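PDB 1U0L: probable GTPase engC, which probably hydrolyses GTP slowly, through a circularly permuted GTPase domain, while assisting late maturation of the 30S ribosomal subunit. Local coordinates for residues D86-P97 with E117-Y128. Sequence-based numbering, arbitrary orientation.
Sequences DQVILVVTVKMP and ETVMVINKMDLY. With GDP (guanosine-5'-diphosphate), chain E.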
loop_
_atom_site.group_PDB
_atom_site.type_symbol
_atom_site.label_atom_id
_atom_site.label_comp_id
_atom_site.label_asym_id
_atom_site.label_seq_id
_atom_site.Cartn_x
_atom_site.Cartn_y
_atom_site.Cartn_z
ATOM N N ASP A 86 1.786 3.362 6.190
ATOM C CA ASP A 86 2.006 4.676 5.586
ATOM C C ASP A 86 2.113 4.557 4.078
ATOM O O ASP A 86 1.446 5.276 3.346
ATOM C CB ASP A 86 3.307 5.319 6.062
ATOM C CG ASP A 86 3.563 5.122 7.528
ATOM O OD1 ASP A 86 2.617 5.313 8.319
ATOM O OD2 ASP A 86 4.713 4.788 7.890
ATOM N N GLN A 87 2.969 3.650 3.613
ATOM C CA GLN A 87 3.191 3.488 2.182
ATOM C C GLN A 87 2.809 2.205 1.496
ATOM O O GLN A 87 2.768 1.121 2.081
ATOM C CB GLN A 87 4.655 3.722 1.827
ATOM C CG GLN A 87 5.062 5.149 1.752
ATOM C CD GLN A 87 6.493 5.296 1.316
ATOM O OE1 GLN A 87 7.373 4.582 1.795
ATOM N NE2 GLN A 87 6.742 6.232 0.409
ATOM N N VAL A 88 2.580 2.381 0.203
ATOM C CA VAL A 88 2.249 1.325 -0.718
ATOM C C VAL A 88 3.340 1.435 -1.755
ATOM O O VAL A 88 3.507 2.494 -2.371
ATOM C CB VAL A 88 0.936 1.583 -1.415
ATOM C CG1 VAL A 88 0.742 0.562 -2.517
ATOM C CG2 VAL A 88 -0.193 1.528 -0.411
ATOM N N ILE A 89 4.121 0.373 -1.915
ATOM C CA ILE A 89 5.170 0.374 -2.926
ATOM C C ILE A 89 4.526 -0.404 -4.041
ATOM O O ILE A 89 4.315 -1.615 -3.927
ATOM C CB ILE A 89 6.403 -0.358 -2.462
ATOM C CG1 ILE A 89 6.935 0.280 -1.177
ATOM C CG2 ILE A 89 7.439 -0.324 -3.563
ATOM C CD1 ILE A 89 7.446 1.714 -1.342
ATOM N N LEU A 90 4.175 0.306 -5.103
ATOM C CA LEU A 90 3.502 -0.310 -6.232
ATOM C C LEU A 90 4.506 -0.740 -7.286
ATOM O O LEU A 90 5.010 0.081 -8.051
ATOM C CB LEU A 90 2.490 0.671 -6.830
ATOM C CG LEU A 90 1.146 0.066 -7.245
ATOM C CD1 LEU A 90 0.308 1.074 -8.091
ATOM C CD2 LEU A 90 1.428 -1.199 -8.023
ATOM N N VAL A 91 4.813 -2.029 -7.308
ATOM C CA VAL A 91 5.760 -2.512 -8.290
ATOM C C VAL A 91 5.011 -2.849 -9.566
ATOM O O VAL A 91 4.055 -3.627 -9.576
ATOM C CB VAL A 91 6.560 -3.709 -7.760
ATOM C CG1 VAL A 91 7.380 -4.319 -8.860
ATOM C CG2 VAL A 91 7.490 -3.234 -6.679
ATOM N N VAL A 92 5.457 -2.222 -10.642
ATOM C CA VAL A 92 4.843 -2.365 -11.940
ATOM C C VAL A 92 5.803 -2.937 -12.968
ATOM O O VAL A 92 7.014 -2.748 -12.889
ATOM C CB VAL A 92 4.306 -0.992 -12.388
ATOM C CG1 VAL A 92 4.412 -0.831 -13.891
ATOM C CG2 VAL A 92 2.869 -0.842 -11.917
ATOM N N THR A 93 5.232 -3.602 -13.963
ATOM C CA THR A 93 5.995 -4.271 -15.003
ATOM C C THR A 93 5.419 -3.986 -16.389
ATOM O O THR A 93 4.221 -4.179 -16.605
ATOM C CB THR A 93 5.947 -5.782 -14.699
ATOM O OG1 THR A 93 7.196 -6.199 -14.139
ATOM C CG2 THR A 93 5.597 -6.575 -15.909
ATOM N N VAL A 94 6.237 -3.525 -17.332
ATOM C CA VAL A 94 5.686 -3.275 -18.674
ATOM C C VAL A 94 5.742 -4.536 -19.517
ATOM O O VAL A 94 4.802 -4.851 -20.256
ATOM C CB VAL A 94 6.424 -2.142 -19.477
ATOM C CG1 VAL A 94 6.687 -0.957 -18.583
ATOM C CG2 VAL A 94 7.699 -2.665 -20.109
ATOM N N LYS A 95 6.852 -5.252 -19.384
ATOM C CA LYS A 95 7.104 -6.479 -20.126
ATOM C C LYS A 95 6.743 -7.621 -19.195
ATOM O O LYS A 95 5.897 -7.459 -18.335
ATOM C CB LYS A 95 8.591 -6.530 -20.502
ATOM C CG LYS A 95 9.001 -7.390 -21.685
ATOM C CD LYS A 95 10.529 -7.331 -21.788
ATOM C CE LYS A 95 11.118 -8.235 -22.853
ATOM N NZ LYS A 95 10.796 -7.797 -24.242
ATOM N N MET A 96 7.402 -8.762 -19.356
ATOM C CA MET A 96 7.125 -9.934 -18.540
ATOM C C MET A 96 5.770 -9.899 -17.836
ATOM O O MET A 96 4.752 -10.065 -18.500
ATOM C CB MET A 96 8.264 -10.177 -17.559
ATOM C CG MET A 96 9.449 -10.874 -18.198
ATOM S SD MET A 96 8.944 -12.273 -19.225
ATOM C CE MET A 96 9.242 -11.561 -20.879
ATOM N N PRO A 97 5.713 -9.678 -16.508
ATOM C CA PRO A 97 4.241 -9.729 -16.109
ATOM C C PRO A 97 3.195 -8.863 -16.825
ATOM O O PRO A 97 2.007 -9.149 -16.724
ATOM C CB PRO A 97 4.330 -9.418 -14.625
ATOM C CG PRO A 97 5.611 -10.127 -14.245
ATOM C CD PRO A 97 6.571 -9.796 -15.398
ATOM N N GLU A 117 0.578 6.865 1.276
ATOM C CA GLU A 117 1.490 7.455 0.321
ATOM C C GLU A 117 1.763 6.285 -0.619
ATOM O O GLU A 117 1.831 5.137 -0.177
ATOM C CB GLU A 117 2.792 7.862 1.008
ATOM C CG GLU A 117 2.666 9.008 1.969
ATOM C CD GLU A 117 2.388 10.305 1.254
ATOM O OE1 GLU A 117 1.329 10.408 0.599
ATOM O OE2 GLU A 117 3.233 11.222 1.342
ATOM N N THR A 118 1.901 6.562 -1.908
ATOM C CA THR A 118 2.203 5.509 -2.857
ATOM C C THR A 118 3.445 5.827 -3.661
ATOM O O THR A 118 3.613 6.945 -4.141
ATOM C CB THR A 118 1.045 5.273 -3.833
ATOM O OG1 THR A 118 0.098 4.388 -3.227
ATOM C CG2 THR A 118 1.548 4.662 -5.131
ATOM N N VAL A 119 4.328 4.843 -3.779
ATOM C CA VAL A 119 5.530 5.005 -4.576
ATOM C C VAL A 119 5.504 3.948 -5.667
ATOM O O VAL A 119 5.571 2.748 -5.394
ATOM C CB VAL A 119 6.776 4.854 -3.732
ATOM C CG1 VAL A 119 7.998 4.738 -4.626
ATOM C CG2 VAL A 119 6.898 6.057 -2.837
ATOM N N MET A 120 5.377 4.410 -6.906
ATOM C CA MET A 120 5.312 3.532 -8.070
ATOM C C MET A 120 6.709 3.104 -8.492
ATOM O O MET A 120 7.601 3.942 -8.668
ATOM C CB MET A 120 4.608 4.258 -9.227
ATOM C CG MET A 120 4.402 3.415 -10.480
ATOM S SD MET A 120 3.296 4.165 -11.723
ATOM C CE MET A 120 1.800 4.440 -10.708
ATOM N N VAL A 121 6.904 1.800 -8.639
ATOM C CA VAL A 121 8.212 1.293 -9.054
ATOM C C VAL A 121 8.183 0.452 -10.339
ATOM O O VAL A 121 7.715 -0.686 -10.326
ATOM C CB VAL A 121 8.872 0.413 -7.955
ATOM C CG1 VAL A 121 10.214 -0.067 -8.461
ATOM C CG2 VAL A 121 9.025 1.178 -6.637
ATOM N N ILE A 122 8.682 1.009 -11.440
ATOM C CA ILE A 122 8.747 0.269 -12.706
ATOM C C ILE A 122 9.959 -0.654 -12.573
ATOM O O ILE A 122 11.104 -0.204 -12.684
ATOM C CB ILE A 122 9.035 1.186 -13.914
ATOM C CG1 ILE A 122 8.095 2.397 -13.922
ATOM C CG2 ILE A 122 8.934 0.360 -15.214
ATOM C CD1 ILE A 122 6.785 2.119 -14.554
ATOM N N ASN A 123 9.721 -1.939 -12.355
ATOM C CA ASN A 123 10.821 -2.889 -12.177
ATOM C C ASN A 123 11.275 -3.667 -13.437
ATOM O O ASN A 123 10.674 -3.561 -14.507
ATOM C CB ASN A 123 10.428 -3.879 -11.078
ATOM C CG ASN A 123 11.586 -4.752 -10.635
ATOM O OD1 ASN A 123 11.396 -5.941 -10.329
ATOM N ND2 ASN A 123 12.791 -4.170 -10.588
ATOM N N LYS A 124 12.345 -4.447 -13.293
ATOM C CA LYS A 124 12.864 -5.264 -14.391
ATOM C C LYS A 124 13.383 -4.438 -15.565
ATOM O O LYS A 124 13.286 -4.863 -16.716
ATOM C CB LYS A 124 11.779 -6.214 -14.920
ATOM C CG LYS A 124 11.218 -7.222 -13.922
ATOM C CD LYS A 124 10.791 -8.497 -14.653
ATOM C CE LYS A 124 9.633 -9.240 -13.984
ATOM N NZ LYS A 124 10.049 -9.952 -12.774
ATOM N N MET A 125 13.931 -3.263 -15.279
ATOM C CA MET A 125 14.431 -2.399 -16.337
ATOM C C MET A 125 15.523 -3.077 -17.151
ATOM O O MET A 125 15.663 -2.829 -18.352
ATOM C CB MET A 125 14.970 -1.101 -15.747
ATOM C CG MET A 125 13.921 -0.217 -15.076
ATOM S SD MET A 125 12.813 0.662 -16.195
ATOM C CE MET A 125 13.996 1.630 -17.085
ATOM N N ASP A 126 16.288 -3.944 -16.499
ATOM C CA ASP A 126 17.387 -4.631 -17.167
ATOM C C ASP A 126 16.932 -5.486 -18.333
ATOM O O ASP A 126 17.733 -5.869 -19.183
ATOM C CB ASP A 126 18.142 -5.514 -16.177
ATOM C CG ASP A 126 17.256 -6.572 -15.561
ATOM O OD1 ASP A 126 16.460 -6.221 -14.665
ATOM O OD2 ASP A 126 17.338 -7.746 -15.978
ATOM N N LEU A 127 15.639 -5.776 -18.377
ATOM C CA LEU A 127 15.075 -6.626 -19.419
ATOM C C LEU A 127 14.521 -5.873 -20.622
ATOM O O LEU A 127 14.324 -6.456 -21.686
ATOM C CB LEU A 127 13.946 -7.454 -18.814
ATOM C CG LEU A 127 13.961 -8.978 -18.797
ATOM C CD1 LEU A 127 15.196 -9.498 -18.074
ATOM C CD2 LEU A 127 12.684 -9.451 -18.104
ATOM N N TYR A 128 14.281 -4.580 -20.455
ATOM C CA TYR A 128 13.670 -3.775 -21.499
ATOM C C TYR A 128 14.482 -3.329 -22.694
ATOM O O TYR A 128 15.567 -2.785 -22.545
ATOM C CB TYR A 128 13.036 -2.550 -20.860
ATOM C CG TYR A 128 12.051 -2.888 -19.769
ATOM C CD1 TYR A 128 11.491 -4.166 -19.678
ATOM C CD2 TYR A 128 11.655 -1.924 -18.844
ATOM C CE1 TYR A 128 10.561 -4.477 -18.689
ATOM C CE2 TYR A 128 10.723 -2.220 -17.857
ATOM C CZ TYR A 128 10.180 -3.503 -17.784
ATOM O OH TYR A 128 9.251 -3.807 -16.813
HETATM P PB GDP E . 6.770 -11.363 -6.925
HETATM O O1B GDP E . 6.342 -9.994 -7.357
HETATM O O2B GDP E . 5.668 -12.405 -7.037
HETATM O O3B GDP E . 7.392 -11.390 -5.511
HETATM O O3A GDP E . 7.967 -11.833 -7.988
HETATM P PA GDP E . 9.403 -12.397 -7.692
HETATM O O1A GDP E . 9.342 -13.783 -7.134
HETATM O O2A GDP E . 10.193 -11.407 -6.847
HETATM O "O5'" GDP E . 10.100 -12.411 -9.156
HETATM C "C5'" GDP E . 9.569 -13.265 -10.174
HETATM C "C4'" GDP E . 10.657 -13.710 -11.103
HETATM O "O4'" GDP E . 11.156 -12.523 -11.763
HETATM C "C3'" GDP E . 11.857 -14.472 -10.453
HETATM O "O3'" GDP E . 12.080 -15.703 -11.284
HETATM C "C2'" GDP E . 13.039 -13.501 -10.569
HETATM O "O2'" GDP E . 14.214 -14.241 -10.878
HETATM C "C1'" GDP E . 12.548 -12.457 -11.642
HETATM N N9 GDP E . 12.877 -10.926 -11.367
HETATM C C8 GDP E . 12.445 -10.183 -10.312
HETATM N N7 GDP E . 12.896 -8.916 -10.403
HETATM C C5 GDP E . 13.639 -8.873 -11.574
HETATM C C6 GDP E . 14.349 -7.793 -12.181
HETATM O O6 GDP E . 14.425 -6.638 -11.755
HETATM N N1 GDP E . 14.997 -8.142 -13.384
HETATM C C2 GDP E . 14.944 -9.421 -13.915
HETATM N N2 GDP E . 15.604 -9.649 -15.065
HETATM N N3 GDP E . 14.264 -10.442 -13.333
HETATM C C4 GDP E . 13.646 -10.099 -12.176
#
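Val94 lays its CG2 methyl over one face of the Tyr128 ring, a CH-pi contact 3.7 Å from the ring centroid and 19° off the normal. With CG1 beside the backbone N (chi1 -44°), CG2 is left between the backbone N and the carbonyl carbon, while Lys124 O covers the opposite face. The phenol oxygen accepts a hydrogen bond from Val94 N (3.1 Å from N to Tyr128 OH), tying the loop after strand 87-92 to the residue two places beyond the NKxD motif, Asn123 to Asp126.

Behind these loops the strands run parallel, joined by backbone hydrogen bonds from Asp86 O with Glu117 N to Val92 O with Asn123 N (2.9 Å). On one face Ile89 CG2, anti to its own N, crosses to Val121 CG2 at 3.8 Å; on the other Val92 and Ile122 lie side by side, CG1 against CD1.

The motif grips GDP: the Asp126 carboxylate takes guanine N1 on OD1 and N2 on OD2, each at 2.7 Å, a paired recognition of the base. The Lys124 chain lies across one face of the purine, CG over C6, and its NZ bonds to ribose O4' and to Gly179 O of the P-loop, while its CE packs on Pro97 CD at 3.4 Å.

This is a beta-alpha-beta unit: helix 101-113 links the strands and packs on Val88, Val92 and Thr118, helix 130-143 meets Met120, Ile122, Val94 and Tyr128, and strand 171-175, leading into the P-loop, pairs with strand 87-92.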